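Local coordinates for type III Pentaketide Synthase (Neurospora crassa, PDB 3EUO), which makes pentaketides as a type III polyketide synthase, probably by acyl transfer and chain extension in the manner of chalcone and stilbene synthases, at residues L261-L266 with A306-G311; W293-G298 with E315-S320; Y359-A364 with V371-L376; R232-S237 with P367-E372. All coordinates share one frame; numbering follows the deposited sequence.

Interaction 1 (L261-L266 with A306-G311)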
loop_
_atom_site.group_PDB
_atom_site.type_symbol
_atom_site.label_atom_id
_atom_site.label_comp_id
_atom_site.label_asym_id
_atom_site.label_seq_id
_atom_site.Cartn_x
_atom_site.Cartn_y
_atom_site.Cartn_z
ATOM N N LEU A 261 -17.474 -19.445 3.829
ATOM C CA LEU A 261 -16.018 -19.567 3.685
ATOM C C LEU A 261 -15.284 -19.033 4.918
ATOM O O LEU A 261 -14.336 -19.658 5.402
ATOM C CB LEU A 261 -15.531 -18.854 2.417
ATOM C CG LEU A 261 -16.029 -19.382 1.060
ATOM C CD1 LEU A 261 -15.726 -18.379 -0.051
ATOM C CD2 LEU A 261 -15.444 -20.752 0.728
ATOM N N ALA A 262 -15.748 -17.892 5.420
ATOM C CA ALA A 262 -15.184 -17.280 6.623
ATOM C C ALA A 262 -15.349 -18.200 7.822
ATOM O O ALA A 262 -14.371 -18.508 8.512
ATOM C CB ALA A 262 -15.830 -15.937 6.886
ATOM N N LYS A 263 -16.576 -18.670 8.048
ATOM C CA LYS A 263 -16.860 -19.560 9.174
ATOM C C LYS A 263 -15.938 -20.777 9.148
ATOM O O LYS A 263 -15.395 -21.166 10.181
ATOM C CB LYS A 263 -18.329 -19.994 9.179
ATOM C CG LYS A 263 -18.719 -20.836 10.391
ATOM C CD LYS A 263 -20.166 -21.277 10.328
ATOM C CE LYS A 263 -20.494 -22.228 11.476
ATOM N NZ LYS A 263 -21.938 -22.583 11.498
ATOM N N ALA A 264 -15.758 -21.352 7.958
ATOM C CA ALA A 264 -14.926 -22.543 7.760
ATOM C C ALA A 264 -13.439 -22.324 8.046
ATOM O O ALA A 264 -12.719 -23.272 8.371
ATOM C CB ALA A 264 -15.116 -23.093 6.341
ATOM N N SER A 265 -12.979 -21.083 7.921
ATOM C CA SER A 265 -11.558 -20.778 8.097
ATOM C C SER A 265 -11.128 -20.611 9.556
ATOM O O SER A 265 -9.933 -20.684 9.855
ATOM C CB SER A 265 -11.170 -19.527 7.303
ATOM O OG SER A 265 -11.719 -18.362 7.892
ATOM N N LEU A 266 -12.093 -20.400 10.453
ATOM C CA LEU A 266 -11.801 -20.056 11.854
ATOM C C LEU A 266 -11.046 -21.146 12.621
ATOM O O LEU A 266 -9.972 -20.898 13.163
ATOM C CB LEU A 266 -13.085 -19.675 12.609
ATOM C CG LEU A 266 -13.832 -18.381 12.240
ATOM C CD1 LEU A 266 -15.217 -18.393 12.834
ATOM C CD2 LEU A 266 -13.077 -17.122 12.689
ATOM N N ALA A 306 -19.016 -17.282 14.118
ATOM C CA ALA A 306 -17.886 -17.510 15.026
ATOM C C ALA A 306 -18.339 -18.195 16.313
ATOM O O ALA A 306 -17.688 -19.128 16.788
ATOM C CB ALA A 306 -17.166 -16.210 15.333
ATOM N N GLU A 307 -19.465 -17.736 16.855
ATOM C CA GLU A 307 -20.090 -18.360 18.029
ATOM C C GLU A 307 -20.366 -19.844 17.793
ATOM O O GLU A 307 -20.128 -20.670 18.675
ATOM C CB GLU A 307 -21.403 -17.657 18.380
ATOM C CG GLU A 307 -21.236 -16.248 18.909
ATOM C CD GLU A 307 -22.527 -15.448 18.879
ATOM O OE1 GLU A 307 -23.611 -16.033 18.664
ATOM O OE2 GLU A 307 -22.451 -14.223 19.076
ATOM N N SER A 308 -20.862 -20.166 16.598
ATOM C CA SER A 308 -21.187 -21.541 16.221
ATOM C C SER A 308 -19.928 -22.375 16.005
ATOM O O SER A 308 -19.781 -23.446 16.598
ATOM C CB SER A 308 -22.061 -21.557 14.963
ATOM O OG SER A 308 -22.302 -22.880 14.522
ATOM N N ALA A 309 -19.030 -21.877 15.156
ATOM C CA ALA A 309 -17.814 -22.596 14.776
ATOM C C ALA A 309 -16.892 -22.891 15.956
ATOM O O ALA A 309 -16.323 -23.982 16.039
ATOM C CB ALA A 309 -17.057 -21.827 13.701
ATOM N N MET A 310 -16.744 -21.921 16.857
ATOM C CA MET A 310 -15.769 -22.032 17.946
ATOM C C MET A 310 -16.414 -22.309 19.312
ATOM O O MET A 310 -15.718 -22.368 20.326
ATOM C CB MET A 310 -14.883 -20.773 18.030
ATOM C CG MET A 310 -14.081 -20.401 16.760
ATOM S SD MET A 310 -13.136 -21.734 15.966
ATOM C CE MET A 310 -11.913 -22.152 17.198
ATOM N N GLY A 311 -17.734 -22.474 19.338
ATOM C CA GLY A 311 -18.461 -22.710 20.591
ATOM C C GLY A 311 -18.368 -21.564 21.585
ATOM O O GLY A 311 -17.993 -21.772 22.748
#
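Leu-266 forms the apolar centre of this contact, its CD1 methyl entering the facing helix turn over Ala-306 and Ala-309. CD1 lies 3.6 Å from Ala-306 CA and is almost as close to the CB of that residue, while Ala-309 CB sits 4.0 Å from the same methyl. Two alanines of helix 300-310 thus receive one branch of the leucine. Met-310 completes the patch, its SD packing 3.9 Å from Leu-266 CB. The first torsion of this methionine and the bend at chi2 (-49°) bring the sulfur to the near side, although its CB does not point at the other helix.

Farther out, Lys-263 runs along the edge of the interface. With CG opposite the backbone N (chi1 -175°) and every later torsion extended, it lays CG 3.8 Å from Ala-309 CB and carries its ammonium to Ser-308. There NZ donates a hydrogen bond of 3.1 Å to Ser-308 OG, so that an aliphatic stem covers the alanine and a polar end finishes the edge. Alanines at the interface leave room for Leu-266, and the segment axes cross at -37° with 9.1 Å between them.

Beyond these two helices, Leu-266 also meets Cys-363 and Phe-365 of strand 359-366 and Met-373 of strand 370-378, while Ala-306 touches Met-295 of strand 292-295. Helices 258-277 and 300-310 therefore lie side by side on the same face of the main sheet of the thiolase-like fold, and Met-310 additionally touches Tyr-270 on the former helix and Pro-288 in a loop.

Interaction 2 (W293-G298 with E315-S320)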
loop_
_atom_site.group_PDB
_atom_site.type_symbol
_atom_site.label_atom_id
_atom_site.label_comp_id
_atom_site.label_asym_id
_atom_site.label_seq_id
_atom_site.Cartn_x
_atom_site.Cartn_y
_atom_site.Cartn_z
ATOM N N TRP A 293 -12.529 -12.617 22.488
ATOM C CA TRP A 293 -12.430 -12.630 21.041
ATOM C C TRP A 293 -12.739 -11.253 20.458
ATOM O O TRP A 293 -13.875 -10.768 20.526
ATOM C CB TRP A 293 -13.368 -13.687 20.465
ATOM C CG TRP A 293 -12.829 -15.085 20.521
ATOM C CD1 TRP A 293 -12.748 -15.895 21.619
ATOM C CD2 TRP A 293 -12.324 -15.844 19.422
ATOM N NE1 TRP A 293 -12.207 -17.112 21.269
ATOM C CE2 TRP A 293 -11.931 -17.104 19.927
ATOM C CE3 TRP A 293 -12.152 -15.576 18.058
ATOM C CZ2 TRP A 293 -11.385 -18.101 19.112
ATOM C CZ3 TRP A 293 -11.605 -16.563 17.249
ATOM C CH2 TRP A 293 -11.234 -17.813 17.779
ATOM N N ALA A 294 -11.707 -10.615 19.915
ATOM C CA ALA A 294 -11.865 -9.342 19.236
ATOM C C ALA A 294 -12.063 -9.655 17.751
ATOM O O ALA A 294 -11.098 -9.706 16.982
ATOM C CB ALA A 294 -10.625 -8.472 19.449
ATOM N N MET A 295 -13.313 -9.897 17.361
ATOM C CA MET A 295 -13.636 -10.207 15.969
ATOM C C MET A 295 -13.986 -8.943 15.202
ATOM O O MET A 295 -14.680 -8.074 15.728
ATOM C CB MET A 295 -14.829 -11.166 15.905
ATOM C CG MET A 295 -15.233 -11.590 14.492
ATOM S SD MET A 295 -14.119 -12.816 13.765
ATOM C CE MET A 295 -13.962 -13.915 15.178
ATOM N N HIS A 296 -13.517 -8.840 13.959
ATOM C CA HIS A 296 -14.009 -7.789 13.081
ATOM C C HIS A 296 -15.428 -8.166 12.665
ATOM O O HIS A 296 -15.637 -9.228 12.066
ATOM C CB HIS A 296 -13.140 -7.608 11.836
ATOM C CG HIS A 296 -13.705 -6.615 10.870
ATOM N ND1 HIS A 296 -14.181 -6.964 9.624
ATOM C CD2 HIS A 296 -13.922 -5.285 10.995
ATOM C CE1 HIS A 296 -14.644 -5.887 9.014
ATOM N NE2 HIS A 296 -14.492 -4.854 9.823
ATOM N N PRO A 297 -16.408 -7.304 12.986
ATOM C CA PRO A 297 -17.797 -7.642 12.704
ATOM C C PRO A 297 -18.177 -7.274 11.268
ATOM O O PRO A 297 -18.874 -6.277 11.041
ATOM C CB PRO A 297 -18.562 -6.807 13.724
ATOM C CG PRO A 297 -17.711 -5.566 13.907
ATOM C CD PRO A 297 -16.276 -5.983 13.635
ATOM N N GLY A 298 -17.699 -8.076 10.317
ATOM C CA GLY A 298 -17.927 -7.833 8.891
ATOM C C GLY A 298 -19.401 -7.850 8.524
ATOM O O GLY A 298 -19.830 -7.125 7.625
ATOM N N GLU A 315 -21.061 -12.803 24.438
ATOM C CA GLU A 315 -20.276 -12.067 25.412
ATOM C C GLU A 315 -18.773 -12.260 25.217
ATOM O O GLU A 315 -17.984 -11.397 25.602
ATOM C CB GLU A 315 -20.691 -12.448 26.835
ATOM C CG GLU A 315 -22.025 -11.824 27.262
ATOM C CD GLU A 315 -23.242 -12.551 26.702
ATOM O OE1 GLU A 315 -23.112 -13.722 26.284
ATOM O OE2 GLU A 315 -24.337 -11.943 26.680
ATOM N N HIS A 316 -18.392 -13.383 24.609
ATOM C CA HIS A 316 -17.000 -13.632 24.246
ATOM C C HIS A 316 -16.500 -12.586 23.258
ATOM O O HIS A 316 -15.326 -12.237 23.272
ATOM C CB HIS A 316 -16.823 -15.022 23.646
ATOM C CG HIS A 316 -16.730 -16.111 24.667
ATOM N ND1 HIS A 316 -17.835 -16.618 25.316
ATOM C CD2 HIS A 316 -15.664 -16.792 25.146
ATOM C CE1 HIS A 316 -17.452 -17.563 26.158
ATOM N NE2 HIS A 316 -16.138 -17.686 26.076
ATOM N N MET A 317 -17.400 -12.103 22.404
ATOM C CA MET A 317 -17.088 -11.046 21.446
ATOM C C MET A 317 -17.879 -9.762 21.735
ATOM O O MET A 317 -18.301 -9.080 20.805
ATOM C CB MET A 317 -17.392 -11.513 20.020
ATOM C CG MET A 317 -16.528 -12.647 19.507
ATOM S SD MET A 317 -17.130 -13.300 17.923
ATOM C CE MET A 317 -18.842 -13.286 18.202
ATOM N N ARG A 318 -18.047 -9.431 23.017
ATOM C CA ARG A 318 -18.889 -8.299 23.453
ATOM C C ARG A 318 -18.526 -6.935 22.836
ATOM O O ARG A 318 -19.410 -6.138 22.505
ATOM C CB ARG A 318 -18.899 -8.199 24.985
ATOM C CG ARG A 318 -17.528 -7.980 25.611
ATOM C CD ARG A 318 -17.552 -8.319 27.088
ATOM N NE ARG A 318 -16.218 -8.320 27.683
ATOM C CZ ARG A 318 -15.345 -9.321 27.580
ATOM N NH1 ARG A 318 -15.641 -10.413 26.882
ATOM N NH2 ARG A 318 -14.164 -9.226 28.175
ATOM N N ALA A 319 -17.230 -6.668 22.696
ATOM C CA ALA A 319 -16.764 -5.421 22.079
ATOM C C ALA A 319 -17.044 -5.375 20.567
ATOM O O ALA A 319 -17.257 -4.299 20.001
ATOM C CB ALA A 319 -15.284 -5.207 22.372
ATOM N N SER A 320 -17.047 -6.543 19.930
ATOM C CA SER A 320 -17.375 -6.668 18.507
ATOM C C SER A 320 -18.845 -6.344 18.288
ATOM O O SER A 320 -19.187 -5.581 17.394
ATOM C CB SER A 320 -17.069 -8.074 18.007
ATOM O OG SER A 320 -15.685 -8.358 18.108
HETATM O O HOH W 1 -14.990 -8.341 21.355
#
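Met-317 CG packs 3.5 Å from Trp-293 CB where strand 292-295, an outermost strand of the main sheet in this thiolase-like fold, meets the start of helix 318-327. Met-317 occupies the N-cap position of that helix. The indole of Trp-293 leads away from it and gives its NE1 proton to Pro-288 O. Beyond CG, the extended chi2 (171°) carries Met-317 SD to 3.7 Å from Met-295 CB, so one methionine chain spans two strand residues whose CB atoms both face it.

Ser-320, one turn farther on, reaches Met-295 from the helix side: OG donates to Met-295 O over 2.6 Å, in the carbonyl plane and on a lone pair. Without the hydroxyl, as with an alanine here, that buried carbonyl would probably lose its side-chain donor, weakening the tie between helix start and strand end. Pro-297 packs its CG against Ser-320 O. The intervening His-296 turns the other way and is weakly bonded to Asn-329, consistent with the Cys-His-Asn arrangement of chalcone synthases.

A water bridges the backbones, donating to Trp-293 O and accepting from Ser-320 N. At the other end, Trp-293 N donates to His-316 O over 2.9 Å, tilted 29° from the carbonyl plane.

Interaction 3 (Y359-A364 with V371-L376)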
loop_
_atom_site.group_PDB
_atom_site.type_symbol
_atom_site.label_atom_id
_atom_site.label_comp_id
_atom_site.label_asym_id
_atom_site.label_seq_id
_atom_site.Cartn_x
_atom_site.Cartn_y
_atom_site.Cartn_z
ATOM N N TYR A 359 -5.966 -13.204 27.764
ATOM C CA TYR A 359 -5.534 -13.461 26.395
ATOM C C TYR A 359 -6.678 -13.244 25.426
ATOM O O TYR A 359 -7.806 -13.687 25.661
ATOM C CB TYR A 359 -4.947 -14.869 26.256
ATOM C CG TYR A 359 -3.686 -15.068 27.064
ATOM C CD1 TYR A 359 -2.426 -14.829 26.505
ATOM C CD2 TYR A 359 -3.749 -15.485 28.395
ATOM C CE1 TYR A 359 -1.266 -14.994 27.254
ATOM C CE2 TYR A 359 -2.595 -15.647 29.149
ATOM C CZ TYR A 359 -1.362 -15.413 28.571
ATOM O OH TYR A 359 -0.223 -15.579 29.318
ATOM N N VAL A 360 -6.369 -12.560 24.328
ATOM C CA VAL A 360 -7.372 -12.085 23.387
ATOM C C VAL A 360 -6.994 -12.535 21.986
ATOM O O VAL A 360 -5.861 -12.336 21.539
ATOM C CB VAL A 360 -7.489 -10.531 23.427
ATOM C CG1 VAL A 360 -8.625 -10.037 22.546
ATOM C CG2 VAL A 360 -7.677 -10.039 24.859
ATOM N N VAL A 361 -7.941 -13.163 21.300
ATOM C CA VAL A 361 -7.727 -13.550 19.919
ATOM C C VAL A 361 -8.324 -12.463 19.031
ATOM O O VAL A 361 -9.504 -12.132 19.176
ATOM C CB VAL A 361 -8.365 -14.925 19.613
ATOM C CG1 VAL A 361 -8.192 -15.285 18.152
ATOM C CG2 VAL A 361 -7.749 -16.007 20.497
ATOM N N GLY A 362 -7.510 -11.906 18.134
ATOM C CA GLY A 362 -7.990 -10.931 17.161
ATOM C C GLY A 362 -8.217 -11.648 15.844
ATOM O O GLY A 362 -7.436 -12.519 15.479
ATOM N N CYS A 363 -9.297 -11.303 15.147
ATOM C CA CYS A 363 -9.614 -11.950 13.875
ATOM C C CYS A 363 -10.329 -10.990 12.924
ATOM O O CYS A 363 -11.196 -10.217 13.341
ATOM C CB CYS A 363 -10.457 -13.203 14.118
ATOM S SG CYS A 363 -10.777 -14.188 12.637
ATOM N N ALA A 364 -9.948 -11.045 11.647
ATOM C CA ALA A 364 -10.540 -10.212 10.605
ATOM C C ALA A 364 -10.411 -10.915 9.254
ATOM O O ALA A 364 -9.446 -11.643 9.021
ATOM C CB ALA A 364 -9.856 -8.844 10.551
ATOM N N VAL A 371 -7.434 -13.994 5.564
ATOM C CA VAL A 371 -7.765 -14.180 6.971
ATOM C C VAL A 371 -6.582 -13.722 7.819
ATOM O O VAL A 371 -5.437 -14.092 7.543
ATOM C CB VAL A 371 -8.053 -15.665 7.291
ATOM C CG1 VAL A 371 -8.446 -15.826 8.759
ATOM C CG2 VAL A 371 -9.134 -16.229 6.370
ATOM N N GLU A 372 -6.865 -12.926 8.848
ATOM C CA GLU A 372 -5.855 -12.446 9.777
ATOM C C GLU A 372 -6.271 -12.816 11.196
ATOM O O GLU A 372 -7.418 -12.597 11.579
ATOM C CB GLU A 372 -5.714 -10.919 9.691
ATOM C CG GLU A 372 -5.256 -10.381 8.334
ATOM C CD GLU A 372 -3.754 -10.545 8.062
ATOM O OE1 GLU A 372 -2.965 -10.803 8.995
ATOM O OE2 GLU A 372 -3.359 -10.392 6.894
ATOM N N MET A 373 -5.348 -13.394 11.956
ATOM C CA MET A 373 -5.555 -13.600 13.391
ATOM C C MET A 373 -4.330 -13.135 14.157
ATOM O O MET A 373 -3.211 -13.209 13.654
ATOM C CB MET A 373 -5.825 -15.072 13.735
ATOM C CG MET A 373 -7.250 -15.531 13.574
ATOM S SD MET A 373 -7.631 -17.106 14.428
ATOM C CE MET A 373 -9.152 -17.493 13.582
ATOM N N CYS A 374 -4.549 -12.668 15.382
ATOM C CA CYS A 374 -3.451 -12.354 16.283
ATOM C C CYS A 374 -3.785 -12.814 17.696
ATOM O O CYS A 374 -4.963 -12.945 18.061
ATOM C CB CYS A 374 -3.131 -10.856 16.255
ATOM S SG CYS A 374 -4.424 -9.785 16.905
ATOM N N MET A 375 -2.743 -13.083 18.475
ATOM C CA MET A 375 -2.912 -13.373 19.890
ATOM C C MET A 375 -2.324 -12.234 20.709
ATOM O O MET A 375 -1.140 -11.914 20.571
ATOM C CB MET A 375 -2.230 -14.692 20.266
ATOM C CG MET A 375 -2.431 -15.090 21.737
ATOM S SD MET A 375 -4.119 -15.563 22.191
ATOM C CE MET A 375 -4.125 -17.236 21.549
ATOM N N LEU A 376 -3.158 -11.638 21.557
ATOM C CA LEU A 376 -2.737 -10.573 22.456
ATOM C C LEU A 376 -2.814 -11.045 23.895
ATOM O O LEU A 376 -3.690 -11.839 24.252
ATOM C CB LEU A 376 -3.615 -9.331 22.288
ATOM C CG LEU A 376 -3.735 -8.748 20.878
ATOM C CD1 LEU A 376 -4.860 -7.726 20.811
ATOM C CD2 LEU A 376 -2.418 -8.126 20.445
#
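Leu-376 and Val-360 face each other as an antiparallel hydrogen-bonded pair, and with Met-375 they bury the most surface here. Leu-376 N donates to Val-360 O over 2.8 Å in a nearly straight bond (175° at the hydrogen), and Val-360 N returns the bond to Leu-376 O. Their side chains rise on the same face of the sheet, CB of Val-360 standing 4.2 Å from CB of Leu-376.

Met-375 projects from the opposite face beside Val-361. Its chain bends at chi2 (69°) and chi3, so that SD comes to rest 3.7 Å from Val-360 O and CE 4.0 Å from Val-361 CG2. The two strands form a beta hairpin within the mixed main sheet, where strand 292-295 flanks 359-366 and strand 224-233 flanks 370-378.

Next along the hairpin, Gly-362 pairs with Cys-374 through both of its backbone bonds. Cys-374 SG, held between its own backbone N and carbonyl carbon, sits 3.8 Å from Gly-362 CA, where a CB on the glycine would collide with the sulfur. On the face of Met-375 and Val-361, Cys-363 SG meets Met-373 CE at 3.8 Å. On the Gly-362 side, the carboxylate of Glu-372 turns from the hairpin to a salt bridge with Arg-151 of helix 145-162.

Interaction 4 (R232-S237 with P367-E372)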
loop_
_atom_site.group_PDB
_atom_site.type_symbol
_atom_site.label_atom_id
_atom_site.label_comp_id
_atom_site.label_asym_id
_atom_site.label_seq_id
_atom_site.Cartn_x
_atom_site.Cartn_y
_atom_site.Cartn_z
ATOM N N ARG A 232 -3.606 -16.182 6.333
ATOM C CA ARG A 232 -3.865 -17.203 5.310
ATOM C C ARG A 232 -4.705 -16.588 4.212
ATOM O O ARG A 232 -5.485 -15.677 4.474
ATOM C CB ARG A 232 -4.666 -18.374 5.894
ATOM C CG ARG A 232 -3.933 -19.279 6.865
ATOM C CD ARG A 232 -3.597 -20.638 6.231
ATOM N NE ARG A 232 -2.761 -21.461 7.116
ATOM C CZ ARG A 232 -1.974 -22.465 6.714
ATOM N NH1 ARG A 232 -1.879 -22.787 5.428
ATOM N NH2 ARG A 232 -1.254 -23.139 7.605
ATOM N N VAL A 233 -4.571 -17.116 2.999
ATOM C CA VAL A 233 -5.489 -16.802 1.910
ATOM C C VAL A 233 -6.349 -18.039 1.632
ATOM O O VAL A 233 -5.818 -19.139 1.465
ATOM C CB VAL A 233 -4.738 -16.372 0.632
ATOM C CG1 VAL A 233 -5.694 -16.191 -0.522
ATOM C CG2 VAL A 233 -3.970 -15.085 0.890
ATOM N N ILE A 234 -7.667 -17.859 1.627
ATOM C CA ILE A 234 -8.596 -18.949 1.305
ATOM C C ILE A 234 -8.557 -19.162 -0.210
ATOM O O ILE A 234 -8.767 -18.217 -0.969
ATOM C CB ILE A 234 -10.053 -18.642 1.783
ATOM C CG1 ILE A 234 -10.088 -18.414 3.307
ATOM C CG2 ILE A 234 -11.009 -19.766 1.359
ATOM C CD1 ILE A 234 -11.462 -18.016 3.890
ATOM N N PRO A 235 -8.277 -20.402 -0.661
ATOM C CA PRO A 235 -8.075 -20.609 -2.098
ATOM C C PRO A 235 -9.333 -20.333 -2.911
ATOM O O PRO A 235 -10.450 -20.568 -2.427
ATOM C CB PRO A 235 -7.713 -22.098 -2.199
ATOM C CG PRO A 235 -7.341 -22.508 -0.821
ATOM C CD PRO A 235 -8.151 -21.661 0.093
ATOM N N ASP A 236 -9.122 -19.835 -4.131
ATOM C CA ASP A 236 -10.162 -19.641 -5.149
ATOM C C ASP A 236 -11.405 -18.898 -4.650
ATOM O O ASP A 236 -12.552 -19.323 -4.872
ATOM C CB ASP A 236 -10.508 -20.982 -5.812
ATOM C CG ASP A 236 -9.272 -21.688 -6.367
ATOM O OD1 ASP A 236 -8.456 -21.036 -7.062
ATOM O OD2 ASP A 236 -9.106 -22.893 -6.088
ATOM N N SER A 237 -11.156 -17.774 -3.980
ATOM C CA SER A 237 -12.212 -16.962 -3.385
ATOM C C SER A 237 -12.092 -15.464 -3.716
ATOM O O SER A 237 -12.770 -14.636 -3.102
ATOM C CB SER A 237 -12.279 -17.186 -1.867
ATOM O OG SER A 237 -11.076 -16.779 -1.229
ATOM N N PRO A 367 -11.016 -8.930 1.366
ATOM C CA PRO A 367 -10.720 -9.368 -0.002
ATOM C C PRO A 367 -9.470 -10.246 -0.103
ATOM O O PRO A 367 -8.422 -9.922 0.478
ATOM C CB PRO A 367 -10.530 -8.045 -0.749
ATOM C CG PRO A 367 -11.459 -7.107 -0.062
ATOM C CD PRO A 367 -11.437 -7.514 1.405
ATOM N N GLY A 368 -9.602 -11.355 -0.825
ATOM C CA GLY A 368 -8.531 -12.340 -0.973
ATOM C C GLY A 368 -9.061 -13.712 -1.363
ATOM O O GLY A 368 -8.741 -14.211 -2.449
ATOM N N ILE A 369 -9.844 -14.355 -0.492
ATOM C CA ILE A 369 -10.180 -13.866 0.854
ATOM C C ILE A 369 -8.992 -14.029 1.797
ATOM O O ILE A 369 -8.464 -15.133 1.948
ATOM C CB ILE A 369 -11.409 -14.613 1.459
ATOM C CG1 ILE A 369 -12.677 -14.335 0.645
ATOM C CG2 ILE A 369 -11.616 -14.215 2.943
ATOM C CD1 ILE A 369 -13.910 -15.162 1.084
ATOM N N ASN A 370 -8.582 -12.923 2.418
ATOM C CA ASN A 370 -7.497 -12.934 3.394
ATOM C C ASN A 370 -8.050 -13.100 4.795
ATOM O O ASN A 370 -9.004 -12.416 5.164
ATOM C CB ASN A 370 -6.719 -11.615 3.348
ATOM C CG ASN A 370 -5.846 -11.481 2.116
ATOM O OD1 ASN A 370 -5.910 -12.294 1.187
ATOM N ND2 ASN A 370 -5.016 -10.446 2.103
ATOM N N VAL A 371 -7.434 -13.994 5.564
ATOM C CA VAL A 371 -7.765 -14.180 6.971
ATOM C C VAL A 371 -6.582 -13.722 7.819
ATOM O O VAL A 371 -5.437 -14.092 7.543
ATOM C CB VAL A 371 -8.053 -15.665 7.291
ATOM C CG1 VAL A 371 -8.446 -15.826 8.759
ATOM C CG2 VAL A 371 -9.134 -16.229 6.370
ATOM N N GLU A 372 -6.865 -12.926 8.848
ATOM C CA GLU A 372 -5.855 -12.446 9.777
ATOM C C GLU A 372 -6.271 -12.816 11.196
ATOM O O GLU A 372 -7.418 -12.597 11.579
ATOM C CB GLU A 372 -5.714 -10.919 9.691
ATOM C CG GLU A 372 -5.256 -10.381 8.334
ATOM C CD GLU A 372 -3.754 -10.545 8.062
ATOM O OE1 GLU A 372 -2.965 -10.803 8.995
ATOM O OE2 GLU A 372 -3.359 -10.392 6.894
HETATM O O HOH W 2 -8.471 -16.693 -3.275
HETATM O O HOH W 3 -11.845 -12.108 -2.163
#
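Gly-368 comes first, its carbonyl O 4.1 Å from Val-233 CG1 and tied by a water to the opposite turn; this water donates to Gly-368 O and Ile-234 O and accepts from Ser-237 N. The glycine closes a loop resembling the Gly-Phe-Gly-Pro-Gly segment of chalcone synthases, and a cis peptide leads on to Ile-369.

Ile-369 is held from both ends. Its N donates to Ser-237 OG over 2.8 Å at 175°, and its O accepts from Ile-234 N over 2.9 Å. Ser-237 OG, placed between its own backbone N and carbonyl carbon (chi1 63°), also donates to Ile-234 O at 2.7 Å, from above the carbonyl plane. Were a valine to replace this serine, the N-H of Ile-369 would probably be left without its acceptor and Ile-234 O without the hydroxyl's bond. The branched ends of Ile-369 and Ile-234 lie side by side.

At Asn-370, OD1 stands beside Val-233 CG2, 3.4 Å away. Val-371 then joins Arg-232 as an antiparallel hydrogen-bonded pair, its N donating to Arg-232 O over 2.8 Å; its CG2 lies 3.8 Å from Ile-234 CD1, the two side chains meeting at a slant.

Strands 224-233 and 370-378 thus run as neighbours, with Ile-234 and Val-371 set against Ser-265 of helix 258-277. Arg-232 forms salt bridges with Asp-272 of that helix and Asp-131 of the second subunit.

Overall arrangement
From the N terminus, residues 232-237 open the longest of these loops, closed about 130 residues later by interaction 4 as strand 224-233 pairs with strand 370-378. Interactions 1 and 2 nest within it and cross each other: 261-266 is followed by 293-298, then 306-311 meets the first and 315-320 the second. Ala-306 packs on Met-295 and Met-317, joining the two contacts. Interaction 3 follows in series with both, a short hairpin whose second strand shares Val-371 and Glu-372 with interaction 4. His-296 and Ala-294 carry interaction 2 into strand 359-366 by probable backbone bonds, while Leu-266 and Ser-265 link helix 258-277 to the hairpin.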